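Local coordinates for protein protease Do-like 2, chloroplastic (Arabidopsis thaliana, PDB 4FLN) that is a chloroplast serine protease that performs the primary cleavage of the photodamaged D1 protein of photosystem II, at residues B[138-143]-B[201-206]; B[150-155]-B[210-215]; B[464-469]-B[474-479]. All coordinates share one frame; numbering follows the deposited sequence.

Contact 1. Residues B[138-143]-B[201-206]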
loop_
_atom_site.group_PDB
_atom_site.type_symbol
_atom_site.label_atom_id
_atom_site.label_comp_id
_atom_site.label_asym_id
_atom_site.label_seq_id
_atom_site.Cartn_x
_atom_site.Cartn_y
_atom_site.Cartn_z
ATOM N N GLU B 138 -47.391 15.336 13.801
ATOM C CA GLU B 138 -47.631 14.509 14.981
ATOM C C GLU B 138 -46.301 14.027 15.550
ATOM O O GLU B 138 -45.816 12.950 15.187
ATOM C CB GLU B 138 -48.524 13.330 14.636
ATOM N N PRO B 139 -45.717 14.830 16.453
ATOM C CA PRO B 139 -44.370 14.683 17.021
ATOM C C PRO B 139 -44.178 13.420 17.864
ATOM O O PRO B 139 -45.140 12.734 18.212
ATOM C CB PRO B 139 -44.213 15.938 17.886
ATOM C CG PRO B 139 -45.602 16.364 18.197
ATOM C CD PRO B 139 -46.404 16.020 16.982
ATOM N N LEU B 140 -42.918 13.116 18.159
ATOM C CA LEU B 140 -42.541 11.911 18.884
ATOM C C LEU B 140 -42.421 12.154 20.384
ATOM O O LEU B 140 -42.046 13.241 20.820
ATOM C CB LEU B 140 -41.215 11.374 18.342
ATOM C CG LEU B 140 -41.219 10.422 17.137
ATOM C CD1 LEU B 140 -42.601 10.252 16.500
ATOM C CD2 LEU B 140 -40.191 10.874 16.114
ATOM N N ARG B 141 -42.756 11.139 21.172
ATOM C CA ARG B 141 -42.585 11.213 22.619
ATOM C C ARG B 141 -41.364 10.398 23.053
ATOM O O ARG B 141 -41.020 9.397 22.420
ATOM C CB ARG B 141 -43.843 10.739 23.339
ATOM N N LEU B 142 -40.701 10.838 24.119
ATOM C CA LEU B 142 -39.468 10.194 24.566
ATOM C C LEU B 142 -39.704 9.026 25.507
ATOM O O LEU B 142 -40.304 9.190 26.568
ATOM C CB LEU B 142 -38.565 11.194 25.269
ATOM C CG LEU B 142 -38.189 12.431 24.471
ATOM C CD1 LEU B 142 -36.806 12.876 24.898
ATOM C CD2 LEU B 142 -38.228 12.137 22.982
ATOM N N GLY B 143 -39.204 7.854 25.122
ATOM C CA GLY B 143 -39.304 6.665 25.948
ATOM C C GLY B 143 -38.284 6.625 27.071
ATOM O O GLY B 143 -37.367 7.437 27.123
ATOM N N GLY B 201 -29.098 12.541 12.568
ATOM C CA GLY B 201 -29.592 12.361 13.921
ATOM C C GLY B 201 -31.072 12.007 14.064
ATOM O O GLY B 201 -31.749 12.573 14.921
ATOM N N GLY B 202 -31.626 11.220 13.148
ATOM C CA GLY B 202 -32.989 10.749 13.308
ATOM C C GLY B 202 -33.212 9.892 14.553
ATOM O O GLY B 202 -32.273 9.605 15.302
ATOM N N PRO B 203 -34.471 9.495 14.798
ATOM C CA PRO B 203 -34.898 8.780 16.008
ATOM C C PRO B 203 -34.562 7.282 16.039
ATOM O O PRO B 203 -34.544 6.618 15.001
ATOM C CB PRO B 203 -36.420 8.960 15.986
ATOM C CG PRO B 203 -36.747 8.964 14.522
ATOM C CD PRO B 203 -35.569 9.616 13.819
ATOM N N ALA B 204 -34.309 6.766 17.241
ATOM C CA ALA B 204 -34.254 5.324 17.492
ATOM C C ALA B 204 -35.479 4.896 18.313
ATOM O O ALA B 204 -35.709 5.425 19.401
ATOM C CB ALA B 204 -32.994 4.982 18.217
ATOM N N PHE B 205 -36.254 3.938 17.796
ATOM C CA PHE B 205 -37.574 3.592 18.352
ATOM C C PHE B 205 -37.659 2.286 19.150
ATOM O O PHE B 205 -36.970 1.316 18.850
ATOM C CB PHE B 205 -38.604 3.455 17.230
ATOM C CG PHE B 205 -39.070 4.751 16.644
ATOM C CD1 PHE B 205 -39.943 5.569 17.337
ATOM C CD2 PHE B 205 -38.678 5.127 15.365
ATOM C CE1 PHE B 205 -40.393 6.755 16.779
ATOM C CE2 PHE B 205 -39.126 6.310 14.801
ATOM C CZ PHE B 205 -39.985 7.124 15.507
ATOM N N ASN B 206 -38.566 2.273 20.127
ATOM C CA ASN B 206 -39.051 1.054 20.773
ATOM C C ASN B 206 -39.868 0.280 19.784
ATOM O O ASN B 206 -40.022 0.684 18.639
ATOM C CB ASN B 206 -40.074 1.397 21.849
ATOM C CG ASN B 206 -39.458 1.866 23.111
ATOM O OD1 ASN B 206 -39.948 2.807 23.727
ATOM N ND2 ASN B 206 -38.380 1.211 23.528
#

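Contact 2. Residues B[150-155]-B[210-215]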
loop_
_atom_site.group_PDB
_atom_site.type_symbol
_atom_site.label_atom_id
_atom_site.label_comp_id
_atom_site.label_asym_id
_atom_site.label_seq_id
_atom_site.Cartn_x
_atom_site.Cartn_y
_atom_site.Cartn_z
ATOM N N ASP B 150 -33.739 -5.464 23.969
ATOM C CA ASP B 150 -34.919 -4.746 23.506
ATOM C C ASP B 150 -34.794 -4.465 22.007
ATOM O O ASP B 150 -33.728 -4.088 21.507
ATOM C CB ASP B 150 -35.093 -3.438 24.279
ATOM C CG ASP B 150 -35.880 -3.615 25.569
ATOM O OD1 ASP B 150 -35.896 -4.738 26.117
ATOM O OD2 ASP B 150 -36.490 -2.625 26.031
ATOM N N SER B 151 -35.882 -4.666 21.284
ATOM C CA SER B 151 -35.892 -4.403 19.859
ATOM C C SER B 151 -35.746 -2.902 19.618
ATOM O O SER B 151 -36.365 -2.102 20.314
ATOM C CB SER B 151 -37.201 -4.911 19.256
ATOM O OG SER B 151 -37.209 -4.736 17.855
ATOM N N VAL B 152 -34.919 -2.521 18.645
ATOM C CA VAL B 152 -34.792 -1.115 18.263
ATOM C C VAL B 152 -34.883 -0.941 16.749
ATOM O O VAL B 152 -34.423 -1.792 15.991
ATOM C CB VAL B 152 -33.455 -0.505 18.729
ATOM C CG1 VAL B 152 -33.497 1.019 18.607
ATOM C CG2 VAL B 152 -33.170 -0.887 20.142
ATOM N N THR B 153 -35.487 0.152 16.302
ATOM C CA THR B 153 -35.366 0.533 14.902
ATOM C C THR B 153 -34.898 1.977 14.820
ATOM O O THR B 153 -35.352 2.839 15.580
ATOM C CB THR B 153 -36.674 0.355 14.074
ATOM O OG1 THR B 153 -37.600 1.394 14.400
ATOM C CG2 THR B 153 -37.316 -0.986 14.334
ATOM N N VAL B 154 -33.970 2.218 13.899
ATOM C CA VAL B 154 -33.437 3.541 13.635
ATOM C C VAL B 154 -34.040 4.034 12.328
ATOM O O VAL B 154 -34.055 3.303 11.341
ATOM C CB VAL B 154 -31.909 3.467 13.515
ATOM C CG1 VAL B 154 -31.336 4.679 12.785
ATOM C CG2 VAL B 154 -31.286 3.291 14.884
ATOM N N VAL B 155 -34.548 5.262 12.327
ATOM C CA VAL B 155 -35.151 5.864 11.138
ATOM C C VAL B 155 -34.428 7.138 10.699
ATOM O O VAL B 155 -34.154 8.024 11.511
ATOM C CB VAL B 155 -36.630 6.197 11.383
ATOM C CG1 VAL B 155 -37.222 6.898 10.187
ATOM C CG2 VAL B 155 -37.407 4.925 11.686
ATOM N N GLU B 210 -42.110 4.719 20.923
ATOM C CA GLU B 210 -41.448 5.799 21.644
ATOM C C GLU B 210 -40.023 5.911 21.137
ATOM O O GLU B 210 -39.410 4.916 20.755
ATOM C CB GLU B 210 -41.438 5.537 23.150
ATOM C CG GLU B 210 -42.796 5.193 23.736
ATOM C CD GLU B 210 -42.749 4.948 25.234
ATOM O OE1 GLU B 210 -42.049 4.008 25.668
ATOM O OE2 GLU B 210 -43.422 5.696 25.978
ATOM N N CYS B 211 -39.494 7.126 21.121
ATOM C CA CYS B 211 -38.106 7.335 20.733
ATOM C C CYS B 211 -37.205 7.107 21.938
ATOM O O CYS B 211 -37.397 7.718 22.988
ATOM C CB CYS B 211 -37.916 8.742 20.194
ATOM S SG CYS B 211 -36.236 9.317 20.291
ATOM N N ILE B 212 -36.253 6.194 21.800
ATOM C CA ILE B 212 -35.356 5.864 22.903
ATOM C C ILE B 212 -33.997 6.547 22.849
ATOM O O ILE B 212 -33.118 6.241 23.651
ATOM C CB ILE B 212 -35.210 4.351 23.109
ATOM C CG1 ILE B 212 -34.805 3.665 21.804
ATOM C CG2 ILE B 212 -36.505 3.787 23.682
ATOM C CD1 ILE B 212 -33.346 3.834 21.464
ATOM N N GLY B 213 -33.821 7.448 21.888
ATOM C CA GLY B 213 -32.581 8.191 21.759
ATOM C C GLY B 213 -32.378 8.729 20.357
ATOM O O GLY B 213 -33.293 8.700 19.542
ATOM N N VAL B 214 -31.179 9.224 20.074
ATOM C CA VAL B 214 -30.873 9.795 18.765
ATOM C C VAL B 214 -29.746 8.999 18.127
ATOM O O VAL B 214 -28.779 8.652 18.803
ATOM C CB VAL B 214 -30.452 11.275 18.898
ATOM C CG1 VAL B 214 -29.920 11.825 17.577
ATOM C CG2 VAL B 214 -31.615 12.103 19.397
ATOM N N ALA B 215 -29.868 8.695 16.838
ATOM C CA ALA B 215 -28.824 7.930 16.153
ATOM C C ALA B 215 -27.591 8.794 15.988
ATOM O O ALA B 215 -27.703 10.006 15.852
ATOM C CB ALA B 215 -29.302 7.413 14.799
#

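Contact 3. Residues B[464-469]-B[474-479]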
loop_
_atom_site.group_PDB
_atom_site.type_symbol
_atom_site.label_atom_id
_atom_site.label_comp_id
_atom_site.label_asym_id
_atom_site.label_seq_id
_atom_site.Cartn_x
_atom_site.Cartn_y
_atom_site.Cartn_z
ATOM N N TYR B 464 12.554 47.158 22.267
ATOM C CA TYR B 464 12.429 45.891 21.571
ATOM C C TYR B 464 11.185 45.099 21.971
ATOM O O TYR B 464 10.653 45.237 23.076
ATOM C CB TYR B 464 13.673 45.040 21.811
ATOM C CG TYR B 464 14.971 45.703 21.404
ATOM C CD1 TYR B 464 15.874 46.153 22.360
ATOM C CD2 TYR B 464 15.295 45.866 20.065
ATOM C CE1 TYR B 464 17.058 46.752 21.995
ATOM C CE2 TYR B 464 16.476 46.465 19.688
ATOM C CZ TYR B 464 17.357 46.908 20.655
ATOM O OH TYR B 464 18.538 47.508 20.274
ATOM N N LEU B 465 10.724 44.268 21.049
ATOM C CA LEU B 465 9.743 43.251 21.367
ATOM C C LEU B 465 10.508 41.954 21.599
ATOM O O LEU B 465 11.071 41.383 20.663
ATOM C CB LEU B 465 8.757 43.094 20.206
ATOM C CG LEU B 465 7.898 44.324 19.871
ATOM C CD1 LEU B 465 7.050 44.080 18.634
ATOM C CD2 LEU B 465 7.013 44.713 21.046
ATOM N N VAL B 466 10.543 41.491 22.844
ATOM C CA VAL B 466 11.292 40.276 23.166
ATOM C C VAL B 466 10.385 39.065 23.416
ATOM O O VAL B 466 9.615 39.041 24.368
ATOM C CB VAL B 466 12.228 40.483 24.383
ATOM C CG1 VAL B 466 13.035 39.235 24.640
ATOM C CG2 VAL B 466 13.151 41.656 24.150
ATOM N N PHE B 467 10.489 38.062 22.552
ATOM C CA PHE B 467 9.694 36.849 22.677
ATOM C C PHE B 467 10.567 35.680 23.094
ATOM O O PHE B 467 11.444 35.273 22.342
ATOM C CB PHE B 467 9.039 36.516 21.340
ATOM C CG PHE B 467 8.050 37.551 20.867
ATOM C CD1 PHE B 467 8.423 38.515 19.938
ATOM C CD2 PHE B 467 6.741 37.552 21.340
ATOM C CE1 PHE B 467 7.518 39.462 19.495
ATOM C CE2 PHE B 467 5.837 38.497 20.903
ATOM C CZ PHE B 467 6.229 39.459 19.978
ATOM N N GLU B 468 10.338 35.137 24.285
ATOM C CA GLU B 468 11.020 33.911 24.692
ATOM C C GLU B 468 10.153 32.692 24.423
ATOM O O GLU B 468 9.035 32.600 24.916
ATOM C CB GLU B 468 11.408 33.957 26.167
ATOM C CG GLU B 468 12.533 34.926 26.473
ATOM C CD GLU B 468 12.707 35.166 27.965
ATOM O OE1 GLU B 468 13.005 36.324 28.353
ATOM O OE2 GLU B 468 12.540 34.196 28.744
ATOM N N PHE B 469 10.669 31.747 23.650
ATOM C CA PHE B 469 9.891 30.560 23.312
ATOM C C PHE B 469 10.286 29.363 24.156
ATOM O O PHE B 469 11.146 29.467 25.033
ATOM C CB PHE B 469 10.030 30.223 21.831
ATOM C CG PHE B 469 9.548 31.305 20.928
ATOM C CD1 PHE B 469 8.329 31.207 20.303
ATOM C CD2 PHE B 469 10.311 32.437 20.717
ATOM C CE1 PHE B 469 7.883 32.207 19.473
ATOM C CE2 PHE B 469 9.869 33.445 19.890
ATOM C CZ PHE B 469 8.651 33.331 19.270
ATOM N N VAL B 474 15.019 32.844 21.650
ATOM C CA VAL B 474 14.559 34.226 21.832
ATOM C C VAL B 474 14.520 35.024 20.535
ATOM O O VAL B 474 15.533 35.180 19.862
ATOM C CB VAL B 474 15.445 35.020 22.823
ATOM C CG1 VAL B 474 16.894 34.596 22.707
ATOM C CG2 VAL B 474 15.329 36.507 22.548
ATOM N N ALA B 475 13.351 35.551 20.195
ATOM C CA ALA B 475 13.237 36.432 19.042
ATOM C C ALA B 475 13.153 37.866 19.515
ATOM O O ALA B 475 12.253 38.223 20.273
ATOM C CB ALA B 475 12.013 36.090 18.231
ATOM N N VAL B 476 14.091 38.693 19.074
ATOM C CA VAL B 476 14.028 40.100 19.406
ATOM C C VAL B 476 13.681 40.884 18.163
ATOM O O VAL B 476 14.217 40.620 17.087
ATOM C CB VAL B 476 15.346 40.625 20.011
ATOM C CG1 VAL B 476 15.421 42.133 19.876
ATOM C CG2 VAL B 476 15.456 40.219 21.471
ATOM N N LEU B 477 12.770 41.839 18.320
ATOM C CA LEU B 477 12.370 42.701 17.222
ATOM C C LEU B 477 12.307 44.137 17.685
ATOM O O LEU B 477 12.072 44.398 18.864
ATOM C CB LEU B 477 11.015 42.274 16.678
ATOM C CG LEU B 477 11.087 40.911 16.001
ATOM C CD1 LEU B 477 10.217 39.910 16.732
ATOM C CD2 LEU B 477 10.682 41.041 14.553
ATOM N N GLU B 478 12.522 45.064 16.757
ATOM C CA GLU B 478 12.459 46.488 17.075
ATOM C C GLU B 478 11.041 47.052 16.894
ATOM O O GLU B 478 10.458 46.957 15.810
ATOM C CB GLU B 478 13.455 47.263 16.217
ATOM C CG GLU B 478 14.060 48.448 16.926
ATOM C CD GLU B 478 14.628 49.474 15.969
ATOM O OE1 GLU B 478 14.395 50.683 16.200
ATOM O OE2 GLU B 478 15.304 49.075 14.993
ATOM N N ARG B 479 10.494 47.646 17.955
ATOM C CA ARG B 479 9.107 48.121 17.940
ATOM C C ARG B 479 8.753 49.006 16.747
ATOM O O ARG B 479 7.809 48.712 16.014
ATOM C CB ARG B 479 8.756 48.857 19.236
ATOM C CG ARG B 479 8.054 47.987 20.263
ATOM C CD ARG B 479 7.413 48.801 21.374
ATOM N NE ARG B 479 6.515 49.813 20.841
ATOM C CZ ARG B 479 6.767 51.115 20.869
ATOM N NH1 ARG B 479 7.883 51.565 21.419
ATOM N NH2 ARG B 479 5.895 51.969 20.361
#

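Contact 1. Residues B[138-143]-B[201-206]
Leu140 meets the rim of the Phe205 ring, and this pair carries most of the contact. The whole branched end of the leucine takes part. Its CG lies 3.8 Å from Phe205 CE1, at the ring edge and near the ring plane. Leu140 CD2 sits 3.8 Å from Phe205 CZ. Leu140 CD1 comes to 4.1 Å from Phe205 CE1. The two side chains cross at about a right angle. The leucine fork meets the CE1-CZ edge, with CD1 close to the ring plane and CD2 displaced to one side of it. The CB of Phe205 leaves its strand without aiming at Leu140. It is the turn at chi1 (-75°), with CG anti to the carbonyl carbon, that brings the far end of the ring back to the leucine. Leu140 CD2 also touches Pro203, two residues before Phe205, 4.2 Å from Pro203 CB.

Further out, Phe79 of strand 72-82 packs against both Leu140 and Pro203. Thr153 and Val155 of strand 151-156 touch Phe205. Backbone hydrogen bonds tie Leu140 to Met80, and Arg141 and Gly143 to Cys211.

This is the chymotrypsin-like double barrel of the S1C peptidases. Segment 138-143 belongs to the connection between the two barrels, and strand 203-205 is part of the second. Strand 203-205 follows closely on Ser200, the charge-relay serine by similarity, whose side chain is about 9 Å from that of Pro203.

Replacing Leu140 with an alanine would remove the fork at the ring edge and probably leave Phe205 CE1 and CZ, and Pro203 CB, without their neighbour from the connecting segment. The direct side-chain contact is apolar. It therefore depends on shape and burial, while the backbone bonds to strands 72-82 and 211-216 probably help to set the path of the connection.

Contact 2. Residues B[150-155]-B[210-215]
Val152, Val154, Ile212 and Ala215 meet through aliphatic carbons alone. No flat side-chain group lies in the contact, so it has no ring face or edge. The nearby aromatic rings belong to other elements: Phe205 rests on Thr153 and Val155, and Phe79 on Cys211 and Val214.

The setting is the second six-stranded barrel of the chymotrypsin-like fold. Strands 151-156 and 211-216 are not paired with each other. Each is a neighbour of strand 203-205, which runs between them. The CA atoms of Val152 and Ile212 are 8.4 Å apart and those of Val154 and Ala215 6.8 Å, too far for a bridged strand pair. The gap is bridged by side chains, with Ala204 of the middle strand touching Val152, Val154 and Ile212.

Two methyl contacts make the link. Val152 CG1 lies 4.0 Å from Ile212 CD1, and the two side chains cross obliquely. Ile212 places CG1 between its backbone N and carbonyl carbon (chi1 53°), and a second bend at chi2 turns CD1 to Val152 CG1. In the second pair Val154 CG1 is 4.0 Å from Ala215 CB. With CG1 opposite the backbone N (chi1 161°), that methyl is the one that meets the alanine. The side chain of Ala215 is also about 4 Å from that of Ser200, assigned to the charge relay by similarity.

Ile212 and Ala215 are three residues apart, yet both direct CB at strand 151-156. A regular strand would turn them to opposite faces. The irregular backbone at Ile212 and Gly213 probably accounts for this. Gly213 has a phi of 158°, where a CB would be jammed against the carbonyl O of Ile212. At the same place, Gly213 N makes a weak hydrogen bond to Cys211 SG, 3.4 Å long.

Contact 3. Residues B[464-469]-B[474-479]
Strands 464-469 and 474-478 run antiparallel, their axes 4.4 Å apart at closest and their directions 164° apart. Leu465 and Leu477 form one hydrogen-bonded pair, with Leu465 N to Leu477 O at 2.6 Å and Leu477 N to Leu465 O at 2.9 Å. Phe467 and Ala475 form the next. There the bond from Phe467 N to Ala475 O is nearly straight (176°).

One face carries Tyr464, Val466, Val474, Val476 and Glu478. Val466 and Val476 lie side by side and point the same way, CG2 to CG2 at 3.8 Å. Val476 CG1, opposite the backbone N (chi1 160°), reaches Tyr464 CD2 at 3.7 Å and leaves CG2 for Val466. These strands are a β-hairpin of the C-terminal PDZ domain, leading into helix 479-493. A third subunit approaches this face: its Glu269 is hydrogen-bonded to Tyr464 OH.

On the other face Phe467 turns a ring edge to Leu477 CD1, 3.9 Å from CE1. Phe380 and Phe442 also meet this ring. Phe469 presents CE2 to Ala475 CB at 3.8 Å. Beyond the last strand pair, Arg479 lays its CG across Leu465 CD2, and its NH1 is hydrogen-bonded to Asp462 O.

Contacts 1 and 2 lie together in the protease domain, their centres 7 Å apart. Their segments alternate along the chain: 138-143, 150-155, 201-206, 210-215. Strand 203-205 of contact 1 is the sheet neighbour of both strands of contact 2, and the bonds Ala204 O to Ile212 N and Phe205 N to Thr153 O probably join them. Contact 3 comes later, in the C-terminal PDZ domain. It is about 59 Å, centre to centre, from each of the others and on the opposite side of the chain's centre. Contact 2 lies within the second barrel, near the predicted catalytic serine, and contact 1 joins the inter-barrel connection to it, while contact 3 is a PDZ hairpin meeting another subunit.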